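Local coordinates for putative chitobiase (Bacteroides thetaiotaomicron, PDB 3HNM), which is of uncharacterised function but, as a putative chitobiase fragment with an F5/8 type C domain, may bind carbohydrate through a beta-sandwich module, at residues His91-Thr96 with Tyr150-Ser156; Trp117-Ile122 with Phe141-Tyr147. All blocks are in the same frame, centred on the assembly; numbering follows the deposited sequence.

Contact 1 of 2, residues His91-Thr96 with Tyr150-Ser156; sequences HVWAGT and YDGLRVS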
loop_
_atom_site.group_PDB
_atom_site.type_symbol
_atom_site.label_atom_id
_atom_site.label_comp_id
_atom_site.label_asym_id
_atom_site.label_seq_id
_atom_site.Cartn_x
_atom_site.Cartn_y
_atom_site.Cartn_z
ATOM N N HIS A 91 -1.350 -15.420 -4.166
ATOM C CA HIS A 91 -0.699 -15.461 -2.865
ATOM C C HIS A 91 -1.485 -14.829 -1.720
ATOM O O HIS A 91 -1.055 -13.820 -1.159
ATOM C CB HIS A 91 0.668 -14.776 -2.935
ATOM C CG HIS A 91 1.663 -15.463 -3.820
ATOM N ND1 HIS A 91 1.663 -15.322 -5.190
ATOM C CD2 HIS A 91 2.733 -16.236 -3.523
ATOM C CE1 HIS A 91 2.693 -15.972 -5.699
ATOM N NE2 HIS A 91 3.359 -16.534 -4.708
ATOM N N VAL A 92 -2.626 -15.416 -1.367
ATOM C CA VAL A 92 -3.425 -14.881 -0.268
ATOM C C VAL A 92 -2.767 -15.267 1.057
ATOM O O VAL A 92 -2.927 -14.573 2.065
ATOM C CB VAL A 92 -4.881 -15.409 -0.294
ATOM C CG1 VAL A 92 -5.597 -14.890 -1.520
ATOM C CG2 VAL A 92 -4.888 -16.920 -0.283
ATOM N N TRP A 93 -2.017 -16.369 1.053
ATOM C CA TRP A 93 -1.333 -16.810 2.266
ATOM C C TRP A 93 -0.116 -15.907 2.524
ATOM O O TRP A 93 0.423 -15.867 3.635
ATOM C CB TRP A 93 -0.882 -18.293 2.162
ATOM C CG TRP A 93 0.109 -18.574 1.053
ATOM C CD1 TRP A 93 -0.187 -18.868 -0.240
ATOM C CD2 TRP A 93 1.538 -18.404 1.102
ATOM N NE1 TRP A 93 0.960 -18.873 -1.009
ATOM C CE2 TRP A 93 2.031 -18.590 -0.207
ATOM C CE3 TRP A 93 2.443 -18.101 2.123
ATOM C CZ2 TRP A 93 3.378 -18.485 -0.524
ATOM C CZ3 TRP A 93 3.789 -17.993 1.807
ATOM C CH2 TRP A 93 4.241 -18.184 0.494
ATOM N N ALA A 94 0.295 -15.161 1.501
ATOM C CA ALA A 94 1.454 -14.280 1.614
ATOM C C ALA A 94 1.165 -12.930 2.267
ATOM O O ALA A 94 2.085 -12.272 2.741
ATOM C CB ALA A 94 2.072 -14.074 0.243
ATOM N N GLY A 95 -0.105 -12.525 2.290
ATOM C CA GLY A 95 -0.468 -11.258 2.906
ATOM C C GLY A 95 -0.226 -11.373 4.394
ATOM O O GLY A 95 -1.093 -11.814 5.142
ATOM N N THR A 96 0.957 -10.965 4.830
ATOM C CA THR A 96 1.311 -11.091 6.228
ATOM C C THR A 96 1.689 -9.789 6.909
ATOM O O THR A 96 2.353 -9.794 7.948
ATOM C CB THR A 96 2.452 -12.125 6.382
ATOM O OG1 THR A 96 3.480 -11.844 5.424
ATOM C CG2 THR A 96 1.926 -13.540 6.145
ATOM N N TYR A 150 4.902 -20.523 6.569
ATOM C CA TYR A 150 5.482 -21.865 6.569
ATOM C C TYR A 150 6.798 -21.764 5.818
ATOM O O TYR A 150 7.705 -22.568 6.014
ATOM C CB TYR A 150 4.569 -22.886 5.872
ATOM C CG TYR A 150 4.325 -22.619 4.406
ATOM C CD1 TYR A 150 5.235 -23.034 3.435
ATOM C CD2 TYR A 150 3.202 -21.901 3.994
ATOM C CE1 TYR A 150 5.030 -22.735 2.091
ATOM C CE2 TYR A 150 2.988 -21.596 2.656
ATOM C CZ TYR A 150 3.904 -22.012 1.706
ATOM O OH TYR A 150 3.695 -21.693 0.379
ATOM N N ASP A 151 6.899 -20.763 4.957
ATOM C CA ASP A 151 8.114 -20.579 4.191
ATOM C C ASP A 151 8.825 -19.294 4.581
ATOM O O ASP A 151 9.271 -18.536 3.726
ATOM C CB ASP A 151 7.796 -20.580 2.698
ATOM C CG ASP A 151 9.029 -20.515 1.855
ATOM O OD1 ASP A 151 10.011 -21.211 2.231
ATOM O OD2 ASP A 151 9.003 -19.790 0.830
ATOM N N GLY A 152 8.932 -19.071 5.886
ATOM C CA GLY A 152 9.597 -17.889 6.381
ATOM C C GLY A 152 8.943 -16.599 5.933
ATOM O O GLY A 152 7.796 -16.592 5.488
ATOM N N LEU A 153 9.702 -15.509 6.045
ATOM C CA LEU A 153 9.260 -14.167 5.672
ATOM C C LEU A 153 8.852 -14.006 4.205
ATOM O O LEU A 153 9.694 -13.791 3.329
ATOM C CB LEU A 153 10.367 -13.151 5.990
ATOM C CG LEU A 153 10.194 -11.684 5.598
ATOM C CD1 LEU A 153 9.632 -10.936 6.770
ATOM C CD2 LEU A 153 11.533 -11.091 5.189
ATOM N N ARG A 154 7.555 -14.110 3.940
ATOM C CA ARG A 154 7.011 -13.929 2.586
ATOM C C ARG A 154 5.950 -12.860 2.750
ATOM O O ARG A 154 5.404 -12.699 3.835
ATOM C CB ARG A 154 6.353 -15.218 2.087
ATOM C CG ARG A 154 7.308 -16.341 1.802
ATOM C CD ARG A 154 8.264 -15.940 0.713
ATOM N NE ARG A 154 9.148 -17.034 0.320
ATOM C CZ ARG A 154 10.150 -16.886 -0.535
ATOM N NH1 ARG A 154 10.385 -15.696 -1.074
ATOM N NH2 ARG A 154 10.920 -17.911 -0.851
ATOM N N VAL A 155 5.661 -12.112 1.703
ATOM C CA VAL A 155 4.627 -11.103 1.851
ATOM C C VAL A 155 4.086 -10.595 0.520
ATOM O O VAL A 155 4.845 -10.319 -0.415
ATOM C CB VAL A 155 5.117 -9.924 2.799
ATOM C CG1 VAL A 155 6.617 -9.772 2.706
ATOM C CG2 VAL A 155 4.433 -8.612 2.453
ATOM N N SER A 156 2.757 -10.553 0.430
ATOM C CA SER A 156 2.080 -10.058 -0.755
ATOM C C SER A 156 0.980 -9.106 -0.301
ATOM O O SER A 156 0.377 -9.300 0.754
ATOM C CB SER A 156 1.505 -11.201 -1.594
ATOM O OG SER A 156 0.584 -11.977 -0.868
#
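The side chain of Thr96 donates a hydrogen bond to the backbone of Arg154, with OG1 2.6 Å from O, in the carbonyl plane and at a C=O...OG1 angle of 154°. A chi1 of 48°, which sets OG1 between the backbone N and the carbonyl carbon of Thr96, delivers the hydroxyl to that oxygen. The bond joins two loops at one end of the F5/8 type C beta-sandwich, one leading into strand 97-98 and the other into strand 156-166. Backbone contacts continue the junction: Ser156 N reaches Ala94 O at 3.0 Å in a weak bond, and the same oxygen receives a CA-H...O contact from Val155. Farther out, Tyr150 OH lies over one face of the Trp93 indole, 3.3 Å from CZ2 and offset toward the rim. With planes 41° apart, the two rings meet obliquely rather than in a stack. Arg154 runs alongside the same indole, its CB 3.8 Å from Trp93 CZ3, but its guanidinium plane stands perpendicular to the ring, so the aliphatic stem makes this contact. The charged end leads away to Trp57, through a cation-pi contact and an NH1 bond to that residue's O, and to Asp151. There Arg154 NE and NH2 both grip Asp151 OD2, at 2.8 and 3.2 Å, from the same face of the carboxylate.

Contact 2 of 2, residues Trp117-Ile122 with Phe141-Tyr147; sequences WTSPKI and FVITDTY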
loop_
_atom_site.group_PDB
_atom_site.type_symbol
_atom_site.label_atom_id
_atom_site.label_comp_id
_atom_site.label_asym_id
_atom_site.label_seq_id
_atom_site.Cartn_x
_atom_site.Cartn_y
_atom_site.Cartn_z
ATOM N N TRP A 117 -0.262 1.882 11.626
ATOM C CA TRP A 117 -1.202 0.783 11.504
ATOM C C TRP A 117 -0.642 -0.541 12.042
ATOM O O TRP A 117 0.554 -0.665 12.279
ATOM C CB TRP A 117 -1.574 0.629 10.034
ATOM C CG TRP A 117 -0.389 0.433 9.138
ATOM C CD1 TRP A 117 0.365 1.404 8.527
ATOM C CD2 TRP A 117 0.197 -0.811 8.776
ATOM N NE1 TRP A 117 1.378 0.833 7.810
ATOM C CE2 TRP A 117 1.297 -0.529 7.946
ATOM C CE3 TRP A 117 -0.100 -2.146 9.073
ATOM C CZ2 TRP A 117 2.100 -1.534 7.410
ATOM C CZ3 TRP A 117 0.701 -3.140 8.542
ATOM C CH2 TRP A 117 1.784 -2.831 7.722
ATOM N N THR A 118 -1.525 -1.518 12.238
ATOM C CA THR A 118 -1.166 -2.857 12.712
ATOM C C THR A 118 -2.273 -3.827 12.325
ATOM O O THR A 118 -3.426 -3.614 12.675
ATOM C CB THR A 118 -1.009 -2.936 14.247
ATOM O OG1 THR A 118 -1.922 -2.031 14.873
ATOM C CG2 THR A 118 0.411 -2.620 14.663
ATOM N N SER A 119 -1.927 -4.885 11.596
ATOM C CA SER A 119 -2.908 -5.888 11.191
ATOM C C SER A 119 -2.861 -6.990 12.259
ATOM O O SER A 119 -1.783 -7.393 12.709
ATOM C CB SER A 119 -2.549 -6.427 9.801
ATOM O OG SER A 119 -3.509 -7.337 9.297
ATOM N N PRO A 120 -4.034 -7.477 12.687
ATOM C CA PRO A 120 -4.215 -8.521 13.705
ATOM C C PRO A 120 -3.922 -9.959 13.271
ATOM O O PRO A 120 -3.593 -10.798 14.111
ATOM C CB PRO A 120 -5.668 -8.345 14.105
ATOM C CG PRO A 120 -6.293 -8.066 12.774
ATOM C CD PRO A 120 -5.340 -7.036 12.167
ATOM N N LYS A 121 -4.042 -10.248 11.974
ATOM C CA LYS A 121 -3.793 -11.601 11.472
ATOM C C LYS A 121 -3.333 -11.664 10.018
ATOM O O LYS A 121 -3.412 -10.687 9.264
ATOM C CB LYS A 121 -5.060 -12.449 11.612
ATOM C CG LYS A 121 -6.190 -12.070 10.647
ATOM C CD LYS A 121 -7.426 -12.941 10.869
ATOM C CE LYS A 121 -8.616 -12.483 10.024
ATOM N NZ LYS A 121 -9.856 -13.260 10.309
ATOM N N ILE A 122 -2.858 -12.837 9.625
ATOM C CA ILE A 122 -2.427 -13.053 8.255
ATOM C C ILE A 122 -3.667 -12.930 7.361
ATOM O O ILE A 122 -4.767 -13.324 7.754
ATOM C CB ILE A 122 -1.801 -14.463 8.108
ATOM C CG1 ILE A 122 -0.567 -14.559 9.006
ATOM C CG2 ILE A 122 -1.434 -14.737 6.668
ATOM C CD1 ILE A 122 0.178 -15.860 8.921
ATOM N N PHE A 141 3.875 4.345 2.041
ATOM C CA PHE A 141 3.437 3.227 2.854
ATOM C C PHE A 141 4.693 2.432 3.229
ATOM O O PHE A 141 5.631 2.340 2.437
ATOM C CB PHE A 141 2.430 2.411 2.044
ATOM C CG PHE A 141 1.810 1.302 2.803
ATOM C CD1 PHE A 141 1.180 1.537 4.015
ATOM C CD2 PHE A 141 1.913 0.002 2.342
ATOM C CE1 PHE A 141 0.665 0.481 4.766
ATOM C CE2 PHE A 141 1.409 -1.060 3.073
ATOM C CZ PHE A 141 0.785 -0.823 4.289
ATOM N N VAL A 142 4.732 1.885 4.442
ATOM C CA VAL A 142 5.912 1.143 4.890
ATOM C C VAL A 142 5.553 -0.074 5.744
ATOM O O VAL A 142 4.868 0.063 6.749
ATOM C CB VAL A 142 6.877 2.070 5.709
ATOM C CG1 VAL A 142 8.049 1.270 6.234
ATOM C CG2 VAL A 142 7.376 3.231 4.841
ATOM N N ILE A 143 6.000 -1.261 5.332
ATOM C CA ILE A 143 5.740 -2.487 6.089
ATOM C C ILE A 143 6.969 -2.646 6.965
ATOM O O ILE A 143 8.094 -2.663 6.454
ATOM C CB ILE A 143 5.661 -3.759 5.187
ATOM C CG1 ILE A 143 4.820 -3.504 3.933
ATOM C CG2 ILE A 143 5.108 -4.933 5.999
ATOM C CD1 ILE A 143 3.356 -3.607 4.132
ATOM N N THR A 144 6.777 -2.757 8.274
ATOM C CA THR A 144 7.923 -2.908 9.165
ATOM C C THR A 144 7.997 -4.291 9.785
ATOM O O THR A 144 9.085 -4.783 10.059
ATOM C CB THR A 144 7.919 -1.874 10.276
ATOM O OG1 THR A 144 6.643 -1.874 10.932
ATOM C CG2 THR A 144 8.213 -0.514 9.703
ATOM N N ASP A 145 6.857 -4.924 10.026
ATOM C CA ASP A 145 6.923 -6.267 10.552
ATOM C C ASP A 145 5.940 -7.136 9.808
ATOM O O ASP A 145 4.886 -6.672 9.396
ATOM C CB ASP A 145 6.669 -6.323 12.052
ATOM C CG ASP A 145 7.289 -7.559 12.674
ATOM O OD1 ASP A 145 8.435 -7.872 12.281
ATOM O OD2 ASP A 145 6.655 -8.210 13.539
ATOM N N THR A 146 6.305 -8.401 9.631
ATOM C CA THR A 146 5.501 -9.356 8.885
ATOM C C THR A 146 5.204 -10.616 9.702
ATOM O O THR A 146 6.025 -11.050 10.505
ATOM C CB THR A 146 6.263 -9.718 7.555
ATOM O OG1 THR A 146 5.916 -8.775 6.531
ATOM C CG2 THR A 146 5.951 -11.125 7.079
ATOM N N TYR A 147 4.015 -11.186 9.525
ATOM C CA TYR A 147 3.671 -12.421 10.225
ATOM C C TYR A 147 4.443 -13.512 9.512
ATOM O O TYR A 147 4.440 -13.576 8.285
ATOM C CB TYR A 147 2.183 -12.722 10.117
ATOM C CG TYR A 147 1.342 -11.983 11.115
ATOM C CD1 TYR A 147 1.275 -12.394 12.442
ATOM C CD2 TYR A 147 0.636 -10.847 10.739
ATOM C CE1 TYR A 147 0.524 -11.686 13.372
ATOM C CE2 TYR A 147 -0.114 -10.131 11.656
ATOM C CZ TYR A 147 -0.167 -10.552 12.969
ATOM O OH TYR A 147 -0.901 -9.825 13.870
#
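Tyr147 and Trp117 carry the two halves of this contact, with Ile122 packed beside the tyrosine. Tyr147 OH lies 2.8 Å from Ser119 O and 2.9 Å from Pro120 O, so two successive carbonyls of the 117-122 loop come within reach of one hydroxyl. Ser119 O sits at the edge of the phenol ring and in its plane, whereas Ile122 N stands above one face, offset toward the rim. Nearer the backbone, Ile122 CG1 packs on Tyr147 CB at 3.5 Å, brought there by a chi1 of -62° that turns CG1 away from the carbonyl carbon. At the other end, Phe141 CZ lies over one face of the Trp117 indole, 3.5 Å from CZ2. The Phe141 ring and the pyrrole ring are 27° from parallel but slid apart, so overlap is slight. The indole edge meets the strand backbone at Val142 O and Ile143 CA, and Ile143 CD1 packs 4.0 Å from Trp117 CH2. An alanine in place of Trp117 would probably take this apolar partner from Phe141 and Ile143 and open a gap beneath the loop. Trp117 also meets Phe82 edge-to-face and touches Met129, residues of strands 74-83 and 127-136, so the 117-122 loop bridges the two sheets of the sandwich, while strand 138-146 lies between strands 65-71 and 100-105.

How the contacts relate
Contact 2 is nested in sequence within the loop closed by contact 1, and their centres are 12 Å apart on the same side of the chain's centre. Thr96 and Tyr147 join them directly: Thr96 O and Tyr147 N, 2.7 Å apart, probably form a hydrogen bond. Ile122 adds an apolar link, its CG2 3.6 Å from Thr96 CG2, so residues of three segments meet at one junction. Neither contact supplies a ligand of the magnesium ion, which is held by Ser43, Asp46, Asn48, Thr51 and Gly158. The side chain of Ser156 is about 10 Å from the metal and that of Phe141 about 12 Å; Ser156 lies two residues before Gly158, tying contact 1 to the site through the chain.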